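Local coordinates for amidohydrolase family protein (Acinetobacter baumannii, PDB 4I6K) that probably acts as a 2-pyrone-4,6-dicarboxylate hydrolase of the amidohydrolase family, and here holds citric acid in its presumed active site, at residues Leu169-Arg183 with Gln206-Gly218. Residues are numbered along the deposited sequence; the frame is centred on the assembly and turned at random.
Sequences LNEYSFDVVIDHFGR and QHWIKVSGFYRLG. With CIT (citric acid), chain B.
Gln206, just before strand 207-210, extends its amide to the backbone oxygens of Leu169 and Phe174. CG lies anti to the backbone N (chi1 178°) and the chain stays extended, which carries NE2 to both. Phe174 O, 3.0 Å from Gln206 NE2, lies in the amide plane; Leu169 O receives the other N-H from above its own carbonyl plane, while Tyr172 N reaches that oxygen from the opposite face. A primary amide suits this place because its two N-H groups diverge.

Next along, Trp208 stands its indole almost perpendicular to the carboxylate of Asp175, and NE1 donates a hydrogen bond to Asp175 OD2 (3.1 Å), reaching it from above the carboxylate plane. Strands 176-178 and 207-210 run parallel, with a ladder of backbone bonds that includes Lys210 N to Ile178 O, 2.9 Å. Val176 and Ile178, beta-branched and so suited to extended strands, share one sheet face with His207 and Ile209; Val176 CB is 3.6 Å from His207 CD2, the side chains lying alongside each other. Val177 and Trp208 occupy the other face. The Lys210 chain crosses Val177 obliquely, and its NZ is hydrogen-bonded to Thr30 O and salt-bridged to Glu154.

Beyond the strands the flat Phe181 ring covers Val211 CA, a CH-pi contact 3.6 Å from the centroid, and Leu217 CD1 adds apolar cover. Imidazole offers His180 two edge nitrogens: NE2 donates to citrate O3 at 2.9 Å, while ND1 meets Ser212 OG in a hydrogen bond modelled doubtfully short (2.5 Å). Arg216 can both lay a guanidinium face against citrate C4 and bond O4, though weakly; its NH1 is also salt-bridged to Asp248. Water 1 links Arg183 NE to Arg216 O.

Helix 193-201 completes this beta-alpha-beta unit of the amidohydrolase (beta/alpha)8 barrel, whose strand C-terminal ends carry the ligand site, here occupied by citrate.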
loop_
_atom_site.group_PDB
_atom_site.type_symbol
_atom_site.label_atom_id
_atom_site.label_comp_id
_atom_site.label_asym_id
_atom_site.label_seq_id
_atom_site.Cartn_x
_atom_site.Cartn_y
_atom_site.Cartn_z
ATOM N N LEU A 169 -11.711 -12.386 -1.834
ATOM C CA LEU A 169 -11.204 -11.986 -0.541
ATOM C C LEU A 169 -12.363 -11.754 0.447
ATOM O O LEU A 169 -12.163 -11.760 1.665
ATOM C CB LEU A 169 -10.286 -10.769 -0.697
ATOM C CG LEU A 169 -9.055 -11.037 -1.595
ATOM C CD1 LEU A 169 -8.154 -9.814 -1.763
ATOM C CD2 LEU A 169 -8.238 -12.199 -1.069
ATOM N N ASN A 170 -13.579 -11.589 -0.076
ATOM C CA ASN A 170 -14.758 -11.425 0.788
ATOM C C ASN A 170 -14.920 -12.536 1.814
ATOM O O ASN A 170 -15.599 -12.359 2.834
ATOM C CB ASN A 170 -16.038 -11.351 -0.046
ATOM C CG ASN A 170 -16.354 -9.957 -0.479
ATOM O OD1 ASN A 170 -15.575 -9.046 -0.245
ATOM N ND2 ASN A 170 -17.507 -9.772 -1.107
ATOM N N GLU A 171 -14.292 -13.677 1.534
ATOM C CA GLU A 171 -14.474 -14.895 2.313
ATOM C C GLU A 171 -13.551 -15.052 3.524
ATOM O O GLU A 171 -13.540 -16.099 4.159
ATOM C CB GLU A 171 -14.298 -16.103 1.410
ATOM C CG GLU A 171 -15.134 -16.050 0.158
ATOM C CD GLU A 171 -15.174 -17.377 -0.558
ATOM O OE1 GLU A 171 -16.105 -17.585 -1.370
ATOM O OE2 GLU A 171 -14.279 -18.213 -0.300
ATOM N N TYR A 172 -12.784 -14.019 3.845
ATOM C CA TYR A 172 -11.797 -14.114 4.906
ATOM C C TYR A 172 -11.980 -12.937 5.829
ATOM O O TYR A 172 -12.423 -11.885 5.403
ATOM C CB TYR A 172 -10.384 -14.076 4.324
ATOM C CG TYR A 172 -10.122 -15.165 3.327
ATOM C CD1 TYR A 172 -9.499 -16.344 3.714
ATOM C CD2 TYR A 172 -10.508 -15.025 1.997
ATOM C CE1 TYR A 172 -9.264 -17.367 2.803
ATOM C CE2 TYR A 172 -10.271 -16.039 1.073
ATOM C CZ TYR A 172 -9.657 -17.211 1.488
ATOM O OH TYR A 172 -9.414 -18.224 0.591
ATOM N N SER A 173 -11.568 -13.082 7.069
ATOM C CA SER A 173 -11.761 -12.065 8.083
ATOM C C SER A 173 -10.727 -10.965 8.115
ATOM O O SER A 173 -10.827 -10.069 8.919
ATOM C CB SER A 173 -11.803 -12.701 9.449
ATOM O OG SER A 173 -12.820 -13.656 9.493
ATOM N N PHE A 174 -9.712 -11.053 7.282
ATOM C CA PHE A 174 -8.654 -10.033 7.311
ATOM C C PHE A 174 -9.020 -8.703 6.669
ATOM O O PHE A 174 -9.927 -8.609 5.835
ATOM C CB PHE A 174 -7.319 -10.542 6.729
ATOM C CG PHE A 174 -7.447 -11.278 5.397
ATOM C CD1 PHE A 174 -8.000 -10.656 4.281
ATOM C CD2 PHE A 174 -6.977 -12.587 5.263
ATOM C CE1 PHE A 174 -8.107 -11.334 3.064
ATOM C CE2 PHE A 174 -7.074 -13.268 4.041
ATOM C CZ PHE A 174 -7.638 -12.644 2.949
ATOM N N ASP A 175 -8.293 -7.671 7.073
ATOM C CA ASP A 175 -8.361 -6.373 6.425
ATOM C C ASP A 175 -7.817 -6.482 5.010
ATOM O O ASP A 175 -6.802 -7.137 4.780
ATOM C CB ASP A 175 -7.518 -5.381 7.217
ATOM C CG ASP A 175 -8.048 -5.174 8.619
ATOM O OD1 ASP A 175 -7.275 -5.334 9.589
ATOM O OD2 ASP A 175 -9.255 -4.865 8.744
ATOM N N VAL A 176 -8.495 -5.856 4.059
ATOM C CA VAL A 176 -7.952 -5.760 2.707
ATOM C C VAL A 176 -7.629 -4.301 2.394
ATOM O O VAL A 176 -8.462 -3.405 2.540
ATOM C CB VAL A 176 -8.901 -6.323 1.634
ATOM C CG1 VAL A 176 -8.180 -6.426 0.290
ATOM C CG2 VAL A 176 -9.453 -7.692 2.041
ATOM N N VAL A 177 -6.400 -4.062 1.978
ATOM C CA VAL A 177 -5.911 -2.703 1.831
ATOM C C VAL A 177 -5.632 -2.442 0.368
ATOM O O VAL A 177 -4.964 -3.235 -0.286
ATOM C CB VAL A 177 -4.634 -2.511 2.669
ATOM C CG1 VAL A 177 -4.157 -1.085 2.595
ATOM C CG2 VAL A 177 -4.913 -2.925 4.127
ATOM N N ILE A 178 -6.172 -1.354 -0.166
ATOM C CA ILE A 178 -5.997 -1.095 -1.591
ATOM C C ILE A 178 -5.065 0.082 -1.843
ATOM O O ILE A 178 -5.319 1.179 -1.367
ATOM C CB ILE A 178 -7.347 -0.900 -2.332
ATOM C CG1 ILE A 178 -8.246 -2.140 -2.172
ATOM C CG2 ILE A 178 -7.111 -0.602 -3.815
ATOM C CD1 ILE A 178 -9.350 -1.949 -1.151
ATOM N N ASP A 179 -3.988 -0.176 -2.591
ATOM C CA ASP A 179 -2.942 0.803 -2.887
ATOM C C ASP A 179 -3.385 1.920 -3.834
ATOM O O ASP A 179 -4.092 1.670 -4.807
ATOM C CB ASP A 179 -1.736 0.101 -3.515
ATOM C CG ASP A 179 -0.938 -0.707 -2.515
ATOM O OD1 ASP A 179 -0.162 -1.580 -2.960
ATOM O OD2 ASP A 179 -1.073 -0.469 -1.293
ATOM N N HIS A 180 -2.955 3.147 -3.528
ATOM C CA HIS A 180 -3.053 4.303 -4.436
ATOM C C HIS A 180 -4.435 4.523 -5.073
ATOM O O HIS A 180 -4.605 4.384 -6.292
ATOM C CB HIS A 180 -1.981 4.210 -5.526
ATOM C CG HIS A 180 -0.628 3.819 -5.015
ATOM N ND1 HIS A 180 -0.126 4.273 -3.813
ATOM C CD2 HIS A 180 0.336 3.028 -5.551
ATOM C CE1 HIS A 180 1.080 3.764 -3.623
ATOM N NE2 HIS A 180 1.384 3.006 -4.661
ATOM N N PHE A 181 -5.408 4.881 -4.235
ATOM C CA PHE A 181 -6.785 5.151 -4.663
ATOM C C PHE A 181 -7.429 4.053 -5.499
ATOM O O PHE A 181 -8.494 4.278 -6.074
ATOM C CB PHE A 181 -6.870 6.466 -5.437
ATOM C CG PHE A 181 -6.357 7.653 -4.674
ATOM C CD1 PHE A 181 -7.235 8.500 -4.010
ATOM C CD2 PHE A 181 -4.998 7.919 -4.616
ATOM C CE1 PHE A 181 -6.768 9.597 -3.315
ATOM C CE2 PHE A 181 -4.528 9.015 -3.918
ATOM C CZ PHE A 181 -5.408 9.856 -3.273
ATOM N N GLY A 182 -6.802 2.879 -5.561
ATOM C CA GLY A 182 -7.315 1.788 -6.389
ATOM C C GLY A 182 -6.871 1.928 -7.833
ATOM O O GLY A 182 -7.459 1.329 -8.738
ATOM N N ARG A 183 -5.837 2.738 -8.044
ATOM C CA ARG A 183 -5.184 2.875 -9.361
ATOM C C ARG A 183 -6.154 3.160 -10.497
ATOM O O ARG A 183 -6.138 2.489 -11.532
ATOM C CB ARG A 183 -4.322 1.652 -9.690
ATOM C CG ARG A 183 -2.995 1.583 -8.893
ATOM C CD ARG A 183 -2.140 2.830 -9.107
ATOM N NE ARG A 183 -1.746 2.971 -10.512
ATOM C CZ ARG A 183 -0.644 2.444 -11.040
ATOM N NH1 ARG A 183 0.183 1.739 -10.289
ATOM N NH2 ARG A 183 -0.364 2.616 -12.323
ATOM N N GLN A 206 -14.414 -4.307 5.986
ATOM C CA GLN A 206 -13.214 -5.048 5.591
ATOM C C GLN A 206 -12.147 -4.285 4.829
ATOM O O GLN A 206 -10.952 -4.575 4.975
ATOM C CB GLN A 206 -13.562 -6.298 4.793
ATOM C CG GLN A 206 -12.309 -7.030 4.341
ATOM C CD GLN A 206 -12.617 -8.229 3.474
ATOM O OE1 GLN A 206 -13.522 -8.193 2.635
ATOM N NE2 GLN A 206 -11.867 -9.300 3.670
ATOM N N HIS A 207 -12.563 -3.340 3.997
ATOM C CA HIS A 207 -11.625 -2.717 3.066
ATOM C C HIS A 207 -11.093 -1.381 3.529
ATOM O O HIS A 207 -11.829 -0.597 4.118
ATOM C CB HIS A 207 -12.263 -2.563 1.693
ATOM C CG HIS A 207 -12.695 -3.859 1.099
ATOM N ND1 HIS A 207 -14.013 -4.261 1.074
ATOM C CD2 HIS A 207 -11.983 -4.859 0.537
ATOM C CE1 HIS A 207 -14.094 -5.448 0.501
ATOM N NE2 HIS A 207 -12.877 -5.835 0.167
ATOM N N TRP A 208 -9.809 -1.143 3.252
ATOM C CA TRP A 208 -9.135 0.126 3.533
ATOM C C TRP A 208 -8.541 0.647 2.233
ATOM O O TRP A 208 -8.081 -0.139 1.393
ATOM C CB TRP A 208 -7.998 -0.057 4.543
ATOM C CG TRP A 208 -8.415 -0.622 5.855
ATOM C CD1 TRP A 208 -8.844 -1.895 6.101
ATOM C CD2 TRP A 208 -8.446 0.066 7.114
ATOM N NE1 TRP A 208 -9.150 -2.041 7.438
ATOM C CE2 TRP A 208 -8.900 -0.855 8.082
ATOM C CE3 TRP A 208 -8.131 1.367 7.516
ATOM C CZ2 TRP A 208 -9.051 -0.511 9.429
ATOM C CZ3 TRP A 208 -8.282 1.709 8.864
ATOM C CH2 TRP A 208 -8.739 0.774 9.797
ATOM N N ILE A 209 -8.530 1.970 2.075
ATOM C CA ILE A 209 -7.927 2.569 0.891
ATOM C C ILE A 209 -6.817 3.556 1.229
ATOM O O ILE A 209 -6.976 4.420 2.109
ATOM C CB ILE A 209 -8.961 3.291 0.033
ATOM C CG1 ILE A 209 -10.075 2.329 -0.349
ATOM C CG2 ILE A 209 -8.288 3.851 -1.200
ATOM C CD1 ILE A 209 -11.332 3.018 -0.789
ATOM N N LYS A 210 -5.692 3.410 0.525
ATOM C CA LYS A 210 -4.561 4.317 0.665
ATOM C C LYS A 210 -4.755 5.489 -0.283
ATOM O O LYS A 210 -4.952 5.280 -1.479
ATOM C CB LYS A 210 -3.245 3.601 0.334
ATOM C CG LYS A 210 -2.979 2.320 1.117
ATOM C CD LYS A 210 -1.512 2.245 1.505
ATOM C CE LYS A 210 -1.075 0.832 1.798
ATOM N NZ LYS A 210 0.343 0.810 2.276
ATOM N N VAL A 211 -4.704 6.715 0.241
ATOM C CA VAL A 211 -4.828 7.907 -0.609
ATOM C C VAL A 211 -3.441 8.430 -0.985
ATOM O O VAL A 211 -3.150 9.619 -0.888
ATOM C CB VAL A 211 -5.680 9.033 0.044
ATOM C CG1 VAL A 211 -7.157 8.615 0.170
ATOM C CG2 VAL A 211 -5.110 9.439 1.406
ATOM N N SER A 212 -2.593 7.512 -1.428
ATOM C CA SER A 212 -1.213 7.804 -1.748
ATOM C C SER A 212 -1.068 7.757 -3.245
ATOM O O SER A 212 -1.965 7.274 -3.941
ATOM C CB SER A 212 -0.332 6.709 -1.160
ATOM O OG SER A 212 -0.704 5.440 -1.681
ATOM N N GLY A 213 0.075 8.233 -3.737
ATOM C CA GLY A 213 0.455 8.036 -5.137
ATOM C C GLY A 213 -0.504 8.630 -6.156
ATOM O O GLY A 213 -0.653 8.097 -7.260
ATOM N N PHE A 214 -1.137 9.745 -5.800
ATOM C CA PHE A 214 -2.028 10.429 -6.730
ATOM C C PHE A 214 -1.363 10.543 -8.091
ATOM O O PHE A 214 -2.037 10.520 -9.121
ATOM C CB PHE A 214 -2.343 11.831 -6.237
ATOM C CG PHE A 214 -1.198 12.790 -6.407
ATOM C CD1 PHE A 214 -1.082 13.555 -7.559
ATOM C CD2 PHE A 214 -0.218 12.898 -5.432
ATOM C CE1 PHE A 214 -0.024 14.427 -7.725
ATOM C CE2 PHE A 214 0.851 13.769 -5.587
ATOM C CZ PHE A 214 0.947 14.538 -6.732
ATOM N N TYR A 215 -0.038 10.675 -8.098
ATOM C CA TYR A 215 0.699 10.876 -9.350
ATOM C C TYR A 215 0.806 9.624 -10.225
ATOM O O TYR A 215 1.383 9.692 -11.314
ATOM C CB TYR A 215 2.098 11.444 -9.084
ATOM C CG TYR A 215 2.883 10.619 -8.099
ATOM C CD1 TYR A 215 2.935 10.983 -6.753
ATOM C CD2 TYR A 215 3.549 9.456 -8.502
ATOM C CE1 TYR A 215 3.639 10.230 -5.838
ATOM C CE2 TYR A 215 4.267 8.697 -7.592
ATOM C CZ TYR A 215 4.303 9.091 -6.258
ATOM O OH TYR A 215 4.998 8.349 -5.336
ATOM N N ARG A 216 0.274 8.487 -9.766
ATOM C CA ARG A 216 0.213 7.292 -10.631
ATOM C C ARG A 216 -1.124 7.215 -11.368
ATOM O O ARG A 216 -1.415 6.265 -12.110
ATOM C CB ARG A 216 0.466 6.011 -9.833
ATOM C CG ARG A 216 1.744 6.057 -9.018
ATOM C CD ARG A 216 2.174 4.679 -8.553
ATOM N NE ARG A 216 3.412 4.738 -7.776
ATOM C CZ ARG A 216 4.630 4.738 -8.307
ATOM N NH1 ARG A 216 5.703 4.794 -7.523
ATOM N NH2 ARG A 216 4.779 4.687 -9.624
ATOM N N LEU A 217 -1.943 8.230 -11.148
ATOM C CA LEU A 217 -3.280 8.266 -11.721
ATOM C C LEU A 217 -3.286 8.977 -13.094
ATOM O O LEU A 217 -4.296 8.988 -13.790
ATOM C CB LEU A 217 -4.251 8.937 -10.734
ATOM C CG LEU A 217 -4.351 8.355 -9.316
ATOM C CD1 LEU A 217 -5.226 9.235 -8.422
ATOM C CD2 LEU A 217 -4.867 6.904 -9.321
ATOM N N GLY A 218 -2.147 9.551 -13.476
ATOM C CA GLY A 218 -2.016 10.301 -14.730
ATOM C C GLY A 218 -1.071 11.469 -14.515
ATOM O O GLY A 218 -0.471 11.579 -13.444
HETATM C C1 CIT B . 6.888 -1.296 -6.500
HETATM O O1 CIT B . 6.484 -2.221 -5.755
HETATM O O2 CIT B . 7.680 -1.545 -7.432
HETATM C C2 CIT B . 6.402 0.118 -6.321
HETATM C C3 CIT B . 5.008 0.180 -6.926
HETATM O O7 CIT B . 4.141 -0.582 -6.040
HETATM C C4 CIT B . 4.536 1.607 -6.935
HETATM C C5 CIT B . 4.585 1.926 -5.473
HETATM O O3 CIT B . 3.791 1.364 -4.676
HETATM O O4 CIT B . 5.445 2.732 -5.070
HETATM C C6 CIT B . 4.959 -0.393 -8.342
HETATM O O5 CIT B . 5.444 0.218 -9.329
HETATM O O6 CIT B . 4.403 -1.503 -8.527
HETATM O O HOH W 1 -3.539 4.340 -12.113
#